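Conserved domain protein (Streptococcus pneumoniae, PDB 2FI0) is of unknown function but folds as a small, mostly helical domain of the DUF1858 family, closed by a short two-stranded parallel sheet. Local coordinates at residues M5-D10 and N73-I78; I13-V18 and V50-G55; P23-I28 and R68-N73; V30-K35 and D64-T69. All coordinates share one frame; numbering follows the deposited sequence.

Interaction 1 of 4, residues M5-D10 and N73-I78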
loop_
_atom_site.group_PDB
_atom_site.type_symbol
_atom_site.label_atom_id
_atom_site.label_comp_id
_atom_site.label_asym_id
_atom_site.label_seq_id
_atom_site.Cartn_x
_atom_site.Cartn_y
_atom_site.Cartn_z
ATOM N N MET A 5 -2.582 6.022 -16.642
ATOM C CA MET A 5 -1.533 7.027 -16.600
ATOM C C MET A 5 -1.243 7.460 -15.165
ATOM O O MET A 5 -0.093 7.654 -14.778
ATOM C CB MET A 5 -1.983 8.233 -17.418
ATOM C CG MET A 5 -0.858 9.161 -17.852
ATOM S SD MET A 5 0.333 8.432 -18.987
ATOM C CE MET A 5 -0.697 7.514 -20.131
ATOM N N ASP A 6 -2.308 7.613 -14.388
ATOM C CA ASP A 6 -2.222 8.080 -13.025
ATOM C C ASP A 6 -2.722 6.967 -12.105
ATOM O O ASP A 6 -3.326 5.983 -12.559
ATOM C CB ASP A 6 -3.083 9.351 -12.873
ATOM C CG ASP A 6 -2.735 10.425 -13.899
ATOM O OD1 ASP A 6 -1.548 10.503 -14.298
ATOM O OD2 ASP A 6 -3.633 11.211 -14.307
ATOM N N ASN A 7 -2.459 7.127 -10.819
ATOM C CA ASN A 7 -2.999 6.229 -9.798
ATOM C C ASN A 7 -2.516 4.772 -9.924
ATOM O O ASN A 7 -3.257 3.839 -9.692
ATOM C CB ASN A 7 -4.539 6.341 -9.749
ATOM C CG ASN A 7 -5.014 7.751 -9.366
ATOM O OD1 ASN A 7 -4.728 8.245 -8.273
ATOM N ND2 ASN A 7 -5.710 8.417 -10.292
ATOM N N ILE A 8 -1.239 4.609 -10.253
ATOM C CA ILE A 8 -0.602 3.303 -10.354
ATOM C C ILE A 8 0.105 3.033 -9.023
ATOM O O ILE A 8 0.847 3.883 -8.533
ATOM C CB ILE A 8 0.406 3.271 -11.534
ATOM C CG1 ILE A 8 -0.331 3.450 -12.865
ATOM C CG2 ILE A 8 1.223 1.987 -11.536
ATOM C CD1 ILE A 8 0.581 3.881 -13.987
ATOM N N ILE A 9 -0.148 1.861 -8.448
ATOM C CA ILE A 9 0.445 1.456 -7.183
ATOM C C ILE A 9 1.256 0.186 -7.388
ATOM O O ILE A 9 0.759 -0.807 -7.890
ATOM C CB ILE A 9 -0.622 1.269 -6.083
ATOM C CG1 ILE A 9 -1.210 2.637 -5.735
ATOM C CG2 ILE A 9 -0.006 0.585 -4.832
ATOM C CD1 ILE A 9 -2.391 2.604 -4.789
ATOM N N ASP A 10 2.523 0.256 -7.009
ATOM C CA ASP A 10 3.436 -0.861 -7.111
ATOM C C ASP A 10 3.503 -1.515 -5.723
ATOM O O ASP A 10 3.888 -0.875 -4.743
ATOM C CB ASP A 10 4.806 -0.345 -7.569
ATOM C CG ASP A 10 5.754 -1.461 -7.968
ATOM O OD1 ASP A 10 5.616 -2.585 -7.447
ATOM O OD2 ASP A 10 6.652 -1.203 -8.803
ATOM N N ASN A 73 -11.053 1.601 -5.453
ATOM C CA ASN A 73 -10.870 3.008 -5.122
ATOM C C ASN A 73 -10.106 3.785 -6.210
ATOM O O ASN A 73 -9.646 4.900 -5.983
ATOM C CB ASN A 73 -10.187 3.122 -3.764
ATOM C CG ASN A 73 -11.113 2.763 -2.612
ATOM O OD1 ASN A 73 -11.936 3.583 -2.180
ATOM N ND2 ASN A 73 -10.988 1.530 -2.106
ATOM N N GLY A 74 -9.969 3.194 -7.388
ATOM C CA GLY A 74 -9.463 3.912 -8.560
ATOM C C GLY A 74 -8.029 3.625 -8.982
ATOM O O GLY A 74 -7.532 4.223 -9.945
ATOM N N TYR A 75 -7.362 2.705 -8.301
ATOM C CA TYR A 75 -5.958 2.449 -8.570
ATOM C C TYR A 75 -5.753 1.263 -9.498
ATOM O O TYR A 75 -6.550 0.342 -9.531
ATOM C CB TYR A 75 -5.193 2.256 -7.265
ATOM C CG TYR A 75 -5.235 3.477 -6.378
ATOM C CD1 TYR A 75 -4.295 4.496 -6.525
ATOM C CD2 TYR A 75 -6.213 3.621 -5.407
ATOM C CE1 TYR A 75 -4.332 5.623 -5.723
ATOM C CE2 TYR A 75 -6.269 4.744 -4.609
ATOM C CZ TYR A 75 -5.327 5.746 -4.769
ATOM O OH TYR A 75 -5.360 6.855 -3.965
ATOM N N GLU A 76 -4.662 1.318 -10.247
ATOM C CA GLU A 76 -4.159 0.204 -11.010
ATOM C C GLU A 76 -2.944 -0.359 -10.305
ATOM O O GLU A 76 -2.025 0.373 -9.984
ATOM C CB GLU A 76 -3.771 0.687 -12.407
ATOM C CG GLU A 76 -3.939 -0.361 -13.468
ATOM C CD GLU A 76 -5.412 -0.711 -13.701
ATOM O OE1 GLU A 76 -6.211 0.209 -14.010
ATOM O OE2 GLU A 76 -5.751 -1.898 -13.548
ATOM N N VAL A 77 -2.928 -1.677 -10.091
ATOM C CA VAL A 77 -1.907 -2.303 -9.293
ATOM C C VAL A 77 -0.858 -2.997 -10.154
ATOM O O VAL A 77 -1.191 -3.691 -11.091
ATOM C CB VAL A 77 -2.541 -3.302 -8.335
ATOM C CG1 VAL A 77 -1.475 -3.991 -7.500
ATOM C CG2 VAL A 77 -3.560 -2.586 -7.442
ATOM N N ILE A 78 0.416 -2.814 -9.819
ATOM C CA ILE A 78 1.499 -3.501 -10.519
ATOM C C ILE A 78 2.432 -4.127 -9.498
ATOM O O ILE A 78 2.263 -3.916 -8.308
ATOM C CB ILE A 78 2.272 -2.552 -11.488
ATOM C CG1 ILE A 78 3.008 -1.437 -10.735
ATOM C CG2 ILE A 78 1.310 -1.938 -12.519
ATOM C CD1 ILE A 78 3.897 -0.596 -11.638
HETATM O O HOH W 1 -5.517 4.391 -12.255
#
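The methyl end of Ile9 lies over one face of the Tyr75 ring, a CH-pi contact in which CD1 sits toward the rim and not above the middle. At the ring's edge, near its plane, is the carbonyl O of Asn7, while the side-chain amide of Asn7 stands almost perpendicular to the ring (86°), with OD1 3.7 Å from Tyr75 CE1. Past the aromatic end the two strands run as a parallel pair, 8-10 beside 76-78, laced by three backbone bonds: Glu76 N to Asn7 O at 2.9 Å, Ile9 N to Glu76 O at 2.8 Å and Ile78 N to Ile9 O at 2.8 Å. On the sheet face carrying Ile8, Asp10 and Ile78, the Ile78 CG1 branch is wedged between its own backbone N and carbonyl carbon (chi1 65°), which brings CD1 to 3.7 Å from Ile8 CG2. One water lies within hydrogen-bonding distance of Asp6 O and Gly74 O, just before the two strands begin. Gly74, at positive phi, closes helix 63-72 with a Schellman motif and turns the chain into strand 76-78. Ile9 and Val77 share the other face and pack on Leu70 of that helix, and Tyr75 reaches Val25 and Ile28, its hydroxyl bonded to Glu24.

Interaction 2 of 4, residues I13-V18 and V50-G55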
loop_
_atom_site.group_PDB
_atom_site.type_symbol
_atom_site.label_atom_id
_atom_site.label_comp_id
_atom_site.label_asym_id
_atom_site.label_seq_id
_atom_site.Cartn_x
_atom_site.Cartn_y
_atom_site.Cartn_z
ATOM N N ILE A 13 7.384 -2.126 -3.936
ATOM C CA ILE A 13 8.279 -1.084 -3.432
ATOM C C ILE A 13 7.879 -0.732 -1.984
ATOM O O ILE A 13 6.776 -1.066 -1.555
ATOM C CB ILE A 13 8.261 0.190 -4.346
ATOM C CG1 ILE A 13 6.892 0.882 -4.329
ATOM C CG2 ILE A 13 8.663 -0.167 -5.785
ATOM C CD1 ILE A 13 6.892 2.224 -4.991
ATOM N N PRO A 14 8.775 -0.071 -1.224
ATOM C CA PRO A 14 8.458 0.271 0.170
ATOM C C PRO A 14 7.159 1.058 0.345
ATOM O O PRO A 14 6.872 1.947 -0.437
ATOM C CB PRO A 14 9.670 1.110 0.616
ATOM C CG PRO A 14 10.779 0.647 -0.252
ATOM C CD PRO A 14 10.140 0.350 -1.589
ATOM N N VAL A 15 6.385 0.726 1.372
ATOM C CA VAL A 15 5.074 1.348 1.570
ATOM C C VAL A 15 5.165 2.883 1.684
ATOM O O VAL A 15 4.281 3.604 1.204
ATOM C CB VAL A 15 4.325 0.757 2.790
ATOM C CG1 VAL A 15 3.011 1.483 3.011
ATOM C CG2 VAL A 15 4.031 -0.689 2.556
ATOM N N ALA A 16 6.238 3.374 2.292
ATOM C CA ALA A 16 6.476 4.824 2.385
ATOM C C ALA A 16 6.547 5.518 1.009
ATOM O O ALA A 16 6.035 6.631 0.843
ATOM C CB ALA A 16 7.743 5.099 3.173
ATOM N N GLU A 17 7.191 4.871 0.037
ATOM C CA GLU A 17 7.281 5.421 -1.315
ATOM C C GLU A 17 5.904 5.490 -1.986
ATOM O O GLU A 17 5.596 6.430 -2.724
ATOM C CB GLU A 17 8.210 4.579 -2.185
ATOM C CG GLU A 17 9.661 4.673 -1.812
ATOM C CD GLU A 17 10.569 3.890 -2.753
ATOM O OE1 GLU A 17 10.207 3.724 -3.945
ATOM O OE2 GLU A 17 11.655 3.452 -2.294
ATOM N N VAL A 18 5.091 4.476 -1.734
ATOM C CA VAL A 18 3.728 4.475 -2.222
ATOM C C VAL A 18 2.980 5.689 -1.648
ATOM O O VAL A 18 2.361 6.434 -2.386
ATOM C CB VAL A 18 2.985 3.162 -1.886
ATOM C CG1 VAL A 18 1.547 3.255 -2.310
ATOM C CG2 VAL A 18 3.652 1.977 -2.562
ATOM N N VAL A 50 9.323 -2.210 4.480
ATOM C CA VAL A 50 8.324 -3.193 4.080
ATOM C C VAL A 50 7.518 -2.691 2.877
ATOM O O VAL A 50 7.110 -1.536 2.834
ATOM C CB VAL A 50 7.420 -3.601 5.301
ATOM C CG1 VAL A 50 6.314 -2.591 5.575
ATOM C CG2 VAL A 50 6.819 -4.949 5.087
ATOM N N SER A 51 7.322 -3.559 1.890
ATOM C CA SER A 51 6.423 -3.270 0.776
ATOM C C SER A 51 5.005 -3.703 1.120
ATOM O O SER A 51 4.771 -4.312 2.172
ATOM C CB SER A 51 6.899 -3.988 -0.487
ATOM O OG SER A 51 6.838 -5.385 -0.335
ATOM N N LEU A 52 4.051 -3.396 0.244
ATOM C CA LEU A 52 2.674 -3.883 0.436
ATOM C C LEU A 52 2.609 -5.397 0.374
ATOM O O LEU A 52 1.833 -6.028 1.087
ATOM C CB LEU A 52 1.711 -3.290 -0.596
ATOM C CG LEU A 52 1.412 -1.796 -0.398
ATOM C CD1 LEU A 52 0.511 -1.303 -1.502
ATOM C CD2 LEU A 52 0.761 -1.552 0.946
ATOM N N LYS A 53 3.427 -5.977 -0.489
ATOM C CA LYS A 53 3.483 -7.424 -0.620
ATOM C C LYS A 53 4.030 -8.062 0.668
ATOM O O LYS A 53 3.435 -8.987 1.192
ATOM C CB LYS A 53 4.345 -7.784 -1.816
ATOM C CG LYS A 53 4.223 -9.201 -2.252
ATOM C CD LYS A 53 5.192 -9.518 -3.392
ATOM C CE LYS A 53 4.909 -8.709 -4.628
ATOM N NZ LYS A 53 5.638 -9.278 -5.786
ATOM N N GLN A 54 5.151 -7.546 1.170
ATOM C CA GLN A 54 5.742 -8.014 2.437
ATOM C C GLN A 54 4.817 -7.724 3.626
ATOM O O GLN A 54 4.523 -8.599 4.441
ATOM C CB GLN A 54 7.107 -7.355 2.660
ATOM C CG GLN A 54 8.197 -7.815 1.685
ATOM C CD GLN A 54 9.359 -6.827 1.546
ATOM O OE1 GLN A 54 9.213 -5.624 1.750
ATOM N NE2 GLN A 54 10.515 -7.344 1.168
ATOM N N GLY A 55 4.346 -6.490 3.698
ATOM C CA GLY A 55 3.437 -6.059 4.740
ATOM C C GLY A 55 2.151 -6.855 4.850
ATOM O O GLY A 55 1.678 -7.105 5.958
HETATM O O HOH W 2 4.377 -1.379 -2.006
#
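Val15 pushes its CG2 methyl into the backbone turn that starts helix 52-59. Its CG1 is anti to the backbone N (chi1 177°), which leaves CG2 beside that nitrogen and facing segment 50-55, where it lies 3.5 Å from Ser51 C. The same methyl meets Leu52 CD2 at 3.7 Å and, more loosely, Val50 CG1. In Leu52, chi2 of 177° sends CD1 on along the chain and leaves the other branch, CD2, to meet the valine. The polar tie is a single bond, Val15 N to Val50 O at 2.8 Å, with the donor in the carbonyl plane and the hydrogen nearly in line at 163°.

Both segments are helix starts: Pro14 is the N-cap of helix 15-21 and Ser51 that of helix 52-59, so two helix N-terminal ends are set against each other through the residues just before them. Ser51 holds OG between its backbone N and carbonyl carbon, and from there it accepts from Gln54 N at 3.1 Å. Gln54 bends its amide back so that OE1 takes Ser51 N on a lone pair at 2.8 Å, completing a capping box. Ser51 CB meanwhile comes within 3.1 Å of Ile13 O. That carbonyl also accepts from a water, which in turn accepts from Leu52 N, an amide in the first turn of its helix. Leu52 also touches Leu29 and Phe34.

Interaction 3 of 4, residues P23-I28 and R68-N73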
loop_
_atom_site.group_PDB
_atom_site.type_symbol
_atom_site.label_atom_id
_atom_site.label_comp_id
_atom_site.label_asym_id
_atom_site.label_seq_id
_atom_site.Cartn_x
_atom_site.Cartn_y
_atom_site.Cartn_z
ATOM N N PRO A 23 -0.652 10.368 -1.356
ATOM C CA PRO A 23 -1.078 10.630 0.035
ATOM C C PRO A 23 -2.503 10.149 0.347
ATOM O O PRO A 23 -2.766 9.665 1.441
ATOM C CB PRO A 23 -0.962 12.159 0.180
ATOM C CG PRO A 23 -0.057 12.612 -0.923
ATOM C CD PRO A 23 -0.131 11.572 -2.026
ATOM N N GLU A 24 -3.393 10.252 -0.633
ATOM C CA GLU A 24 -4.797 9.805 -0.506
ATOM C C GLU A 24 -4.967 8.298 -0.273
ATOM O O GLU A 24 -6.022 7.858 0.195
ATOM C CB GLU A 24 -5.622 10.159 -1.758
ATOM C CG GLU A 24 -4.972 11.134 -2.759
ATOM C CD GLU A 24 -3.871 10.479 -3.624
ATOM O OE1 GLU A 24 -2.834 11.170 -3.844
ATOM O OE2 GLU A 24 -4.044 9.303 -4.078
ATOM N N VAL A 25 -3.966 7.498 -0.627
ATOM C CA VAL A 25 -4.081 6.050 -0.459
ATOM C C VAL A 25 -3.894 5.614 1.001
ATOM O O VAL A 25 -4.283 4.508 1.353
ATOM C CB VAL A 25 -3.112 5.278 -1.393
ATOM C CG1 VAL A 25 -1.726 5.163 -0.783
ATOM C CG2 VAL A 25 -3.676 3.882 -1.730
ATOM N N LEU A 26 -3.329 6.480 1.850
ATOM C CA LEU A 26 -3.082 6.123 3.256
ATOM C C LEU A 26 -4.370 5.713 3.990
ATOM O O LEU A 26 -4.389 4.718 4.708
ATOM C CB LEU A 26 -2.381 7.268 4.002
ATOM C CG LEU A 26 -1.993 7.014 5.465
ATOM C CD1 LEU A 26 -1.102 5.781 5.586
ATOM C CD2 LEU A 26 -1.314 8.236 6.062
ATOM N N GLU A 27 -5.442 6.469 3.777
ATOM C CA GLU A 27 -6.754 6.189 4.374
ATOM C C GLU A 27 -7.274 4.783 4.020
ATOM O O GLU A 27 -7.994 4.150 4.807
ATOM C CB GLU A 27 -7.757 7.238 3.893
ATOM C CG GLU A 27 -9.179 7.065 4.419
ATOM C CD GLU A 27 -10.154 8.090 3.846
ATOM O OE1 GLU A 27 -10.071 8.388 2.630
ATOM O OE2 GLU A 27 -11.010 8.584 4.616
ATOM N N ILE A 28 -6.908 4.309 2.831
ATOM C CA ILE A 28 -7.275 2.976 2.398
ATOM C C ILE A 28 -6.400 1.937 3.084
ATOM O O ILE A 28 -6.910 0.958 3.612
ATOM C CB ILE A 28 -7.160 2.830 0.866
ATOM C CG1 ILE A 28 -8.154 3.776 0.179
ATOM C CG2 ILE A 28 -7.424 1.386 0.468
ATOM C CD1 ILE A 28 -7.857 4.036 -1.275
ATOM N N ARG A 68 -8.143 -5.938 -4.763
ATOM C CA ARG A 68 -9.565 -5.600 -4.976
ATOM C C ARG A 68 -9.904 -4.214 -4.432
ATOM O O ARG A 68 -10.573 -3.416 -5.077
ATOM C CB ARG A 68 -10.466 -6.583 -4.240
ATOM C CG ARG A 68 -10.637 -7.919 -4.887
ATOM C CD ARG A 68 -11.566 -8.801 -4.031
ATOM N NE ARG A 68 -12.560 -9.276 -4.949
ATOM C CZ ARG A 68 -13.859 -9.057 -4.898
ATOM N NH1 ARG A 68 -14.466 -8.465 -3.885
ATOM N NH2 ARG A 68 -14.561 -9.538 -5.872
ATOM N N THR A 69 -9.464 -3.969 -3.209
ATOM C CA THR A 69 -9.747 -2.703 -2.527
ATOM C C THR A 69 -9.123 -1.526 -3.273
ATOM O O THR A 69 -9.780 -0.509 -3.512
ATOM C CB THR A 69 -9.245 -2.738 -1.073
ATOM O OG1 THR A 69 -9.801 -3.875 -0.404
ATOM C CG2 THR A 69 -9.657 -1.473 -0.330
ATOM N N LEU A 70 -7.866 -1.683 -3.668
ATOM C CA LEU A 70 -7.187 -0.639 -4.409
ATOM C C LEU A 70 -7.847 -0.367 -5.749
ATOM O O LEU A 70 -8.085 0.790 -6.092
ATOM C CB LEU A 70 -5.698 -0.967 -4.572
ATOM C CG LEU A 70 -4.840 -0.861 -3.301
ATOM C CD1 LEU A 70 -3.420 -1.398 -3.569
ATOM C CD2 LEU A 70 -4.786 0.572 -2.780
ATOM N N GLU A 71 -8.164 -1.422 -6.506
ATOM C CA GLU A 71 -8.899 -1.256 -7.767
ATOM C C GLU A 71 -10.263 -0.590 -7.568
ATOM O O GLU A 71 -10.621 0.282 -8.329
ATOM C CB GLU A 71 -9.041 -2.585 -8.491
ATOM C CG GLU A 71 -7.707 -3.158 -8.944
ATOM C CD GLU A 71 -7.853 -4.419 -9.780
ATOM O OE1 GLU A 71 -8.816 -5.195 -9.583
ATOM O OE2 GLU A 71 -6.978 -4.649 -10.638
ATOM N N ALA A 72 -10.998 -0.983 -6.532
ATOM C CA ALA A 72 -12.299 -0.371 -6.202
ATOM C C ALA A 72 -12.224 1.116 -5.844
ATOM O O ALA A 72 -13.228 1.795 -5.875
ATOM C CB ALA A 72 -12.951 -1.115 -5.048
ATOM N N ASN A 73 -11.053 1.601 -5.453
ATOM C CA ASN A 73 -10.870 3.008 -5.122
ATOM C C ASN A 73 -10.106 3.785 -6.210
ATOM O O ASN A 73 -9.646 4.900 -5.983
ATOM C CB ASN A 73 -10.187 3.122 -3.764
ATOM C CG ASN A 73 -11.113 2.763 -2.612
ATOM O OD1 ASN A 73 -11.936 3.583 -2.180
ATOM N ND2 ASN A 73 -10.988 1.530 -2.106
#
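Ile28 reaches across to helix 63-72 with both branches. Its CG2 methyl slides past Thr69, the two side chains running in opposite directions with CG2 to CG2 at 3.7 Å, while CD1 runs out to Asn73 and stops 3.5 Å from its CB. The fork follows from the first torsion: CG1 is anti to the carbonyl carbon (chi1 -63°), which leaves CG2 beside that carbon and anti to the backbone N.

The buried part of the contact is the pair Val25 and Leu70, where Val25 CG2 crosses Leu70 CD2 at 3.6 Å. Leu70 starts off to one side of the facing segment, yet its end comes round to meet the valine. Ile28 CG2 is more distant from the same Leu70 methyl, at 4.3 Å. Ile9 of strand 8-10 packs on both Val25 and Leu70, so this patch continues into the core beneath the sheet.

Toward Asn73 the contact turns to solvent, although the approach there is just as close. The exposed Asn73 does not spend its amide on Ile28: ND2 bends back to Thr69 O at 2.8 Å, coming from above the carbonyl plane, and so ties down the last turn of its own helix. Its CB and CG make the closest approaches to the isoleucine. Carbon packing joins the two segments, while the Asn73 amide serves the end of its own helix; burial of carbon, not directional bonding, is what holds 23-28 to this helix.

Interaction 4 of 4, residues V30-K35 and D64-T69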
loop_
_atom_site.group_PDB
_atom_site.type_symbol
_atom_site.label_atom_id
_atom_site.label_comp_id
_atom_site.label_asym_id
_atom_site.label_seq_id
_atom_site.Cartn_x
_atom_site.Cartn_y
_atom_site.Cartn_z
ATOM N N VAL A 30 -4.734 1.946 5.905
ATOM C CA VAL A 30 -4.931 1.755 7.348
ATOM C C VAL A 30 -6.122 0.851 7.652
ATOM O O VAL A 30 -6.210 0.275 8.741
ATOM C CB VAL A 30 -5.072 3.105 8.148
ATOM C CG1 VAL A 30 -3.858 4.006 7.911
ATOM C CG2 VAL A 30 -6.389 3.826 7.823
ATOM N N GLU A 31 -7.032 0.732 6.689
ATOM C CA GLU A 31 -8.134 -0.223 6.776
ATOM C C GLU A 31 -7.747 -1.612 6.244
ATOM O O GLU A 31 -8.569 -2.518 6.275
ATOM C CB GLU A 31 -9.356 0.309 6.017
ATOM C CG GLU A 31 -9.939 1.601 6.591
ATOM C CD GLU A 31 -10.473 1.431 8.014
ATOM O OE1 GLU A 31 -10.344 2.373 8.836
ATOM O OE2 GLU A 31 -11.017 0.348 8.321
ATOM N N LEU A 32 -6.509 -1.778 5.773
ATOM C CA LEU A 32 -6.045 -3.047 5.193
ATOM C C LEU A 32 -4.860 -3.665 5.961
ATOM O O LEU A 32 -4.112 -4.486 5.418
ATOM C CB LEU A 32 -5.653 -2.842 3.734
ATOM C CG LEU A 32 -6.775 -2.501 2.744
ATOM C CD1 LEU A 32 -6.164 -2.028 1.458
ATOM C CD2 LEU A 32 -7.679 -3.685 2.504
ATOM N N GLY A 33 -4.699 -3.273 7.216
ATOM C CA GLY A 33 -3.664 -3.841 8.091
ATOM C C GLY A 33 -2.409 -2.996 8.233
ATOM O O GLY A 33 -1.410 -3.458 8.772
ATOM N N PHE A 34 -2.451 -1.766 7.739
ATOM C CA PHE A 34 -1.280 -0.884 7.757
ATOM C C PHE A 34 -1.519 0.320 8.655
ATOM O O PHE A 34 -0.909 1.377 8.467
ATOM C CB PHE A 34 -0.919 -0.438 6.333
ATOM C CG PHE A 34 -0.472 -1.562 5.456
ATOM C CD1 PHE A 34 0.860 -1.937 5.422
ATOM C CD2 PHE A 34 -1.387 -2.265 4.673
ATOM C CE1 PHE A 34 1.280 -2.988 4.620
ATOM C CE2 PHE A 34 -0.969 -3.317 3.877
ATOM C CZ PHE A 34 0.368 -3.678 3.854
ATOM N N LYS A 35 -2.371 0.150 9.660
ATOM C CA LYS A 35 -2.837 1.299 10.434
ATOM C C LYS A 35 -1.779 1.909 11.366
ATOM O O LYS A 35 -1.852 3.110 11.655
ATOM C CB LYS A 35 -4.170 0.992 11.143
ATOM C CG LYS A 35 -4.122 0.463 12.565
ATOM C CD LYS A 35 -4.676 1.494 13.546
ATOM C CE LYS A 35 -6.181 1.737 13.335
ATOM N NZ LYS A 35 -6.757 2.577 14.446
ATOM N N ASP A 64 -5.137 -10.592 -2.512
ATOM C CA ASP A 64 -6.352 -10.383 -3.305
ATOM C C ASP A 64 -7.270 -9.310 -2.698
ATOM O O ASP A 64 -7.870 -8.533 -3.418
ATOM C CB ASP A 64 -7.117 -11.697 -3.497
ATOM C CG ASP A 64 -6.311 -12.743 -4.284
ATOM O OD1 ASP A 64 -6.758 -13.920 -4.386
ATOM O OD2 ASP A 64 -5.220 -12.391 -4.797
ATOM N N LYS A 65 -7.369 -9.276 -1.374
ATOM C CA LYS A 65 -8.174 -8.282 -0.671
ATOM C C LYS A 65 -7.610 -6.876 -0.919
ATOM O O LYS A 65 -8.359 -5.948 -1.188
ATOM C CB LYS A 65 -8.208 -8.621 0.830
ATOM C CG LYS A 65 -8.770 -7.551 1.765
ATOM C CD LYS A 65 -10.247 -7.730 2.033
ATOM C CE LYS A 65 -10.739 -6.744 3.081
ATOM N NZ LYS A 65 -12.209 -6.546 2.940
ATOM N N ILE A 66 -6.288 -6.743 -0.843
ATOM C CA ILE A 66 -5.618 -5.478 -1.099
ATOM C C ILE A 66 -5.778 -5.023 -2.531
ATOM O O ILE A 66 -6.076 -3.860 -2.765
ATOM C CB ILE A 66 -4.109 -5.556 -0.745
ATOM C CG1 ILE A 66 -3.953 -5.645 0.778
ATOM C CG2 ILE A 66 -3.347 -4.336 -1.310
ATOM C CD1 ILE A 66 -2.689 -6.268 1.234
ATOM N N VAL A 67 -5.591 -5.940 -3.485
ATOM C CA VAL A 67 -5.727 -5.605 -4.901
ATOM C C VAL A 67 -7.161 -5.182 -5.237
ATOM O O VAL A 67 -7.364 -4.155 -5.866
ATOM C CB VAL A 67 -5.229 -6.740 -5.820
ATOM C CG1 VAL A 67 -5.496 -6.413 -7.294
ATOM C CG2 VAL A 67 -3.730 -6.950 -5.608
ATOM N N ARG A 68 -8.143 -5.938 -4.763
ATOM C CA ARG A 68 -9.565 -5.600 -4.976
ATOM C C ARG A 68 -9.904 -4.214 -4.432
ATOM O O ARG A 68 -10.573 -3.416 -5.077
ATOM C CB ARG A 68 -10.466 -6.583 -4.240
ATOM C CG ARG A 68 -10.637 -7.919 -4.887
ATOM C CD ARG A 68 -11.566 -8.801 -4.031
ATOM N NE ARG A 68 -12.560 -9.276 -4.949
ATOM C CZ ARG A 68 -13.859 -9.057 -4.898
ATOM N NH1 ARG A 68 -14.466 -8.465 -3.885
ATOM N NH2 ARG A 68 -14.561 -9.538 -5.872
ATOM N N THR A 69 -9.464 -3.969 -3.209
ATOM C CA THR A 69 -9.747 -2.703 -2.527
ATOM C C THR A 69 -9.123 -1.526 -3.273
ATOM O O THR A 69 -9.780 -0.509 -3.512
ATOM C CB THR A 69 -9.245 -2.738 -1.073
ATOM O OG1 THR A 69 -9.801 -3.875 -0.404
ATOM C CG2 THR A 69 -9.657 -1.473 -0.330
#
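Leu32 and Thr69 point at each other tip to tip, the forked end of the leucine spreading over the branches of the threonine. CD2 lies 3.6 Å from Thr69 OG1, and CD1 sits 4.0 Å from Thr69 CG2, so each leucine methyl has its own closest threonine branch. Leu32 gets there with CG anti to the carbonyl carbon (chi1 -67°) and a second torsion that extends CD1, with CD2 forking off to one side.

The hydroxyl that CD2 touches is already committed. Thr69 OG1 donates to Lys65 O at 2.6 Å, one turn back along the helix, and the same carbonyl accepts from Thr69 N; the two donors approach from opposite faces of its plane. Held this way, the threonine offers the loop mostly carbon plus an oxygen whose proton is used within the helix.

In the fold, this is the irregular segment after helix 26-29 laid against helix 63-72. Gly33, at positive phi, turns the chain between Leu32 and Phe34, and both of these side chains start out toward the helix. Leu32 CD1 also meets Ile66 CG1 at 4.3 Å. Phe34 offers a ring edge instead of a face: Ile66 CD1 lies near the ring plane, 4.3 Å from CE2. Elsewhere the ring packs on Leu29 and on Leu52 of helix 52-59, which places it in the interior between three helices. The backbone O of Leu32 takes a bond from Thr61 OG1. On the outer flank Lys65, bent at its second torsion, lays CG 4.1 Å from Leu32 CD2.

How the interactions relate
Interactions 2 and 4 are the buried contacts, on opposite sides of the chain's centre but joined through Phe34, whose ring touches Leu52, Val15 and Gly55. Interactions 1 and 3 lie nearer the surface and are only partly buried; they share Asn73, and Ile9 CD1 packs against Val25 CG2 between them. Interactions 3 and 4 use the same helix, 63-72, and both meet Thr69. The chemistry follows position: backbone bonds dominate the parallel strands of interaction 1, one backbone bond and a bridging water tie the helix starts of interaction 2, and side-chain packing alone joins the segments in interactions 3 and 4.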